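Local coordinates for protein glucose 1-dehydrogenase (Haloferax mediterranei, PDB 2B5W) that catalyses the NAD(P)+-dependent oxidation of D-glucose and several other aldose sugars, preferring NADP+ and using a catalytic zinc ion, at residues D326-V331 with T347-I352; L33-C38 with G122-F127. The protein carries 1 engineered substitution. One frame throughout, in Å; residues are numbered along the deposited sequence.

Interaction 1. Residues D326-V331 with T347-I352; sequences DLVTGV and TIKTAI. With K (potassium ion), chain D.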
# COMPACT_ATOMS: atom_id res chain seq x y z
N ASP A 326 26.33 -6.44 19.98
CA ASP A 326 25.29 -6.42 21.02
C ASP A 326 24.03 -7.18 20.62
O ASP A 326 23.30 -7.73 21.46
CB ASP A 326 24.96 -4.99 21.44
CG ASP A 326 26.12 -4.29 22.15
OD1 ASP A 326 27.15 -4.91 22.47
OD2 ASP A 326 26.05 -3.09 22.45
N LEU A 327 23.73 -7.22 19.33
CA LEU A 327 22.58 -7.93 18.82
C LEU A 327 22.67 -9.42 19.05
O LEU A 327 21.67 -10.04 19.43
CB LEU A 327 22.43 -7.65 17.31
CG LEU A 327 21.19 -8.30 16.66
CD1 LEU A 327 19.95 -7.53 16.96
CD2 LEU A 327 21.42 -8.43 15.13
N VAL A 328 23.84 -9.98 18.77
CA VAL A 328 24.07 -11.43 18.85
C VAL A 328 24.52 -11.78 20.28
O VAL A 328 25.68 -11.62 20.67
CB VAL A 328 25.05 -11.91 17.78
CG1 VAL A 328 25.20 -13.43 17.87
CG2 VAL A 328 24.54 -11.54 16.40
N THR A 329 23.54 -12.24 21.04
CA THR A 329 23.75 -12.47 22.46
C THR A 329 24.30 -13.84 22.75
O THR A 329 24.82 -14.06 23.86
CB THR A 329 22.47 -12.20 23.26
OG1 THR A 329 21.36 -12.87 22.69
CG2 THR A 329 22.07 -10.72 23.23
N GLY A 330 24.24 -14.75 21.79
CA GLY A 330 24.85 -16.06 21.98
C GLY A 330 24.98 -16.87 20.71
O GLY A 330 24.00 -17.04 20.02
N VAL A 331 26.18 -17.36 20.44
CA VAL A 331 26.42 -18.36 19.43
C VAL A 331 26.84 -19.61 20.21
O VAL A 331 27.78 -19.57 21.01
CB VAL A 331 27.48 -17.94 18.44
CG1 VAL A 331 27.64 -19.02 17.40
CG2 VAL A 331 27.05 -16.64 17.73
N THR A 347 17.90 -12.41 25.79
CA THR A 347 18.26 -13.15 24.58
C THR A 347 17.72 -12.35 23.43
O THR A 347 16.55 -12.08 23.37
CB THR A 347 17.64 -14.54 24.60
OG1 THR A 347 18.11 -15.24 25.77
CG2 THR A 347 18.15 -15.36 23.46
N ILE A 348 18.60 -11.88 22.55
CA ILE A 348 18.12 -11.10 21.41
C ILE A 348 18.24 -11.95 20.15
O ILE A 348 17.24 -12.42 19.64
CB ILE A 348 18.86 -9.78 21.30
CG1 ILE A 348 18.64 -8.96 22.57
CG2 ILE A 348 18.37 -9.02 20.05
CD1 ILE A 348 19.43 -7.70 22.63
N LYS A 349 19.45 -12.14 19.66
CA LYS A 349 19.69 -13.03 18.53
C LYS A 349 20.71 -14.10 18.88
O LYS A 349 21.76 -13.79 19.40
CB LYS A 349 20.23 -12.23 17.35
CG LYS A 349 20.45 -13.04 16.11
CD LYS A 349 19.09 -13.46 15.56
CE LYS A 349 19.18 -14.18 14.29
NZ LYS A 349 17.79 -14.53 13.91
N THR A 350 20.39 -15.34 18.54
CA THR A 350 21.26 -16.48 18.78
C THR A 350 21.45 -17.27 17.53
O THR A 350 20.69 -17.12 16.58
CB THR A 350 20.69 -17.42 19.82
OG1 THR A 350 19.44 -17.95 19.36
CG2 THR A 350 20.37 -16.70 21.15
N ALA A 351 22.46 -18.11 17.53
CA ALA A 351 22.71 -19.05 16.47
C ALA A 351 23.35 -20.29 17.06
O ALA A 351 23.88 -20.26 18.15
CB ALA A 351 23.64 -18.46 15.41
N ILE A 352 23.32 -21.37 16.28
CA ILE A 352 24.01 -22.61 16.57
C ILE A 352 25.12 -22.81 15.55
O ILE A 352 24.90 -22.71 14.36
CB ILE A 352 23.06 -23.80 16.51
CG1 ILE A 352 21.95 -23.61 17.56
CG2 ILE A 352 23.82 -25.12 16.75
CD1 ILE A 352 20.74 -24.51 17.37
K K D . 13.87 -12.20 23.57
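A beta bulge interrupts the parallel pairing of strands 328-331 and 349-352: V328 faces K349, yet it is G330, one residue beyond the regular step, that faces T350. The extra residue is T329, whose side chain turns toward the neighbouring strand and acts as a backbone partner. T329 OG1 sits between the backbone N and the carbonyl carbon (chi1 50°) and accepts I348 N at 2.9 Å, an almost straight bond of 165°. K349 O accepts T329 N at 2.9 Å in its carbonyl plane, plus a weak bond from T329 OG1. Before the bulge K349 N donates to the O of L327, the last residue of the helix; after it A351 N donates to G330 O. G330, without a side chain, resumes the pairing opposite T350.

I348 packs its branched side chain against the C-terminal end of helix 321-327. I348 CG2 meets L327 CD1 at 3.8 Å, the two side chains crossing at about a right angle, while CB and CG1 lie against the T329 methyl; L186 and I217 of neighbouring helices touch it too. An alanine here, without CG2 and the CG1-CD1 arm, would probably lose the contact with L327 CD1 and most of that with the T329 methyl, opening a gap toward I217 and L186. K349 runs alongside L327, then bends at chi2 (70°), and its NZ forms a salt bridge with E64, a ligand of the catalytic zinc. At the other end of the segment, T347 O binds a potassium ion at 2.7 Å, sharing it with D344 O.

Interaction 2. Residues L33-C38 with G122-F127; sequences LRVGVC and GYMSEF. Engineered in segment 33-38: C38 (natural residue Asp). With ZN (zinc ion), chain B.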
# COMPACT_ATOMS: atom_id res chain seq x y z
N LEU A 33 27.78 -24.00 8.59
CA LEU A 33 28.66 -23.28 9.53
C LEU A 33 27.80 -22.88 10.74
O LEU A 33 27.99 -23.40 11.82
CB LEU A 33 29.32 -22.06 8.88
CG LEU A 33 30.29 -22.42 7.77
CD1 LEU A 33 30.55 -21.19 6.94
CD2 LEU A 33 31.58 -22.95 8.32
N ARG A 34 26.85 -21.95 10.55
CA ARG A 34 25.97 -21.46 11.62
C ARG A 34 24.56 -21.29 11.12
O ARG A 34 24.34 -20.99 9.95
CB ARG A 34 26.47 -20.11 12.16
CG ARG A 34 27.77 -20.22 12.93
CD ARG A 34 28.41 -18.86 13.19
NE ARG A 34 29.54 -19.02 14.09
CZ ARG A 34 30.01 -18.06 14.83
NH1 ARG A 34 29.54 -16.83 14.72
NH2 ARG A 34 31.01 -18.33 15.70
N VAL A 35 23.58 -21.49 12.00
CA VAL A 35 22.18 -21.28 11.68
C VAL A 35 21.56 -20.46 12.79
O VAL A 35 21.68 -20.78 13.97
CB VAL A 35 21.40 -22.60 11.52
CG1 VAL A 35 19.99 -22.33 11.06
CG2 VAL A 35 22.12 -23.52 10.58
N GLY A 36 20.95 -19.34 12.44
CA GLY A 36 20.28 -18.49 13.37
C GLY A 36 18.93 -18.99 13.82
O GLY A 36 18.33 -19.87 13.21
N VAL A 37 18.46 -18.42 14.92
CA VAL A 37 17.15 -18.69 15.49
C VAL A 37 16.39 -17.36 15.54
O VAL A 37 16.95 -16.32 15.86
CB VAL A 37 17.30 -19.27 16.89
CG1 VAL A 37 15.96 -19.45 17.58
CG2 VAL A 37 18.07 -20.60 16.85
N CYS A 38 15.14 -17.33 15.10
CA CYS A 38 14.32 -16.11 15.27
C CYS A 38 12.93 -16.49 15.73
O CYS A 38 12.64 -17.65 15.98
CB CYS A 38 14.24 -15.27 14.00
SG CYS A 38 13.07 -15.86 12.74
N GLY A 122 14.72 -27.96 7.26
CA GLY A 122 15.55 -26.77 7.31
C GLY A 122 17.03 -27.09 7.24
O GLY A 122 17.44 -28.13 6.69
N TYR A 123 17.84 -26.21 7.84
CA TYR A 123 19.26 -26.18 7.67
C TYR A 123 20.09 -26.54 8.92
O TYR A 123 21.32 -26.59 8.82
CB TYR A 123 19.70 -24.79 7.18
CG TYR A 123 19.04 -24.39 5.87
CD1 TYR A 123 19.19 -25.16 4.74
CD2 TYR A 123 18.26 -23.23 5.78
CE1 TYR A 123 18.58 -24.81 3.55
CE2 TYR A 123 17.64 -22.90 4.61
CZ TYR A 123 17.81 -23.69 3.50
OH TYR A 123 17.21 -23.37 2.30
N MET A 124 19.42 -26.83 10.04
CA MET A 124 20.12 -27.19 11.26
C MET A 124 20.56 -28.66 11.21
O MET A 124 20.06 -29.50 11.96
CB MET A 124 19.27 -26.94 12.51
CG MET A 124 19.14 -25.49 12.82
SD MET A 124 18.23 -25.20 14.33
CE MET A 124 18.35 -23.39 14.38
N SER A 125 21.46 -28.94 10.30
CA SER A 125 22.05 -30.25 10.13
C SER A 125 23.48 -30.01 9.72
O SER A 125 23.82 -28.92 9.29
CB SER A 125 21.30 -31.08 9.07
OG SER A 125 21.23 -30.46 7.81
N GLU A 126 24.36 -31.01 9.87
CA GLU A 126 25.75 -30.78 9.56
C GLU A 126 26.00 -30.47 8.10
O GLU A 126 26.95 -29.76 7.79
CB GLU A 126 26.60 -31.97 10.05
CG GLU A 126 26.55 -32.09 11.56
CD GLU A 126 27.41 -33.21 12.12
OE1 GLU A 126 27.00 -34.38 12.01
OE2 GLU A 126 28.46 -32.90 12.71
N PHE A 127 25.16 -31.01 7.22
CA PHE A 127 25.22 -30.78 5.77
C PHE A 127 23.82 -30.56 5.23
O PHE A 127 22.83 -31.04 5.78
CB PHE A 127 25.86 -31.95 5.02
CG PHE A 127 27.27 -32.22 5.41
CD1 PHE A 127 28.34 -31.68 4.70
CD2 PHE A 127 27.54 -32.98 6.54
CE1 PHE A 127 29.64 -31.92 5.09
CE2 PHE A 127 28.83 -33.21 6.94
CZ PHE A 127 29.89 -32.69 6.22
ZN ZN B . 14.40 -16.06 10.90
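The extended backbone of V35-V37 faces a loop bend centred on M124, an inverse gamma turn, with V35 and M124 CA atoms 6.3 Å apart, so side chains rather than paired backbones make the contact. V35 points toward the loop and splits its two methyls between neighbouring residues. V35 CG1 rests on M124 CG at 3.7 Å, whereas V35 CG2 lies 3.6 Å from Y123 O; a beta-branched valine suits this place because one short side chain meets both residues.

M124 sets off with CG anti to its carbonyl carbon (chi1 -72°) and stays extended to the end, which carries CE along the strand as far as V37. There M124 CE meets V37 CG2 at 3.7 Å, the two side chains crossing at about a right angle, and also approaches G36 O, a buried carbonyl with no hydrogen-bonding partner in the model. The unbranched, flexible methionine thus spans two valines, and I4 and I352 add to its apolar surroundings. Y123 starts toward V35, but its ring leads away and its OH bonds to T86 O.

Beyond V37 comes C38, an engineered residue in place of aspartate, whose SG binds zinc at 2.3 Å together with H63 and E64. The contact packs a loop of the GroES-like domain against the strand that leads into the catalytic zinc site, in a member of the zinc-containing alcohol dehydrogenase family, the medium-chain dehydrogenase/reductases.

Overall arrangement
From the N terminus, strand 27-37 comes first and leads to the engineered zinc ligand C38. Interaction 2 closes a long loop when 122-127 returns to it after 83 intervening residues, within the GroES-like domain. Interaction 1 closes much later and over only 15 residues, from the end of helix 321-327 to strand 349-353. The two loops lie in series, neither nesting nor crossing. They meet in space because strand 349-353 pairs antiparallel with strand 27-37: I352 N lies 2.9 Å from V35 O, and K349 NZ lies 2.8 Å from V37 O. The C-terminal strands are thereby joined to the catalytic domain's sheet beside the zinc.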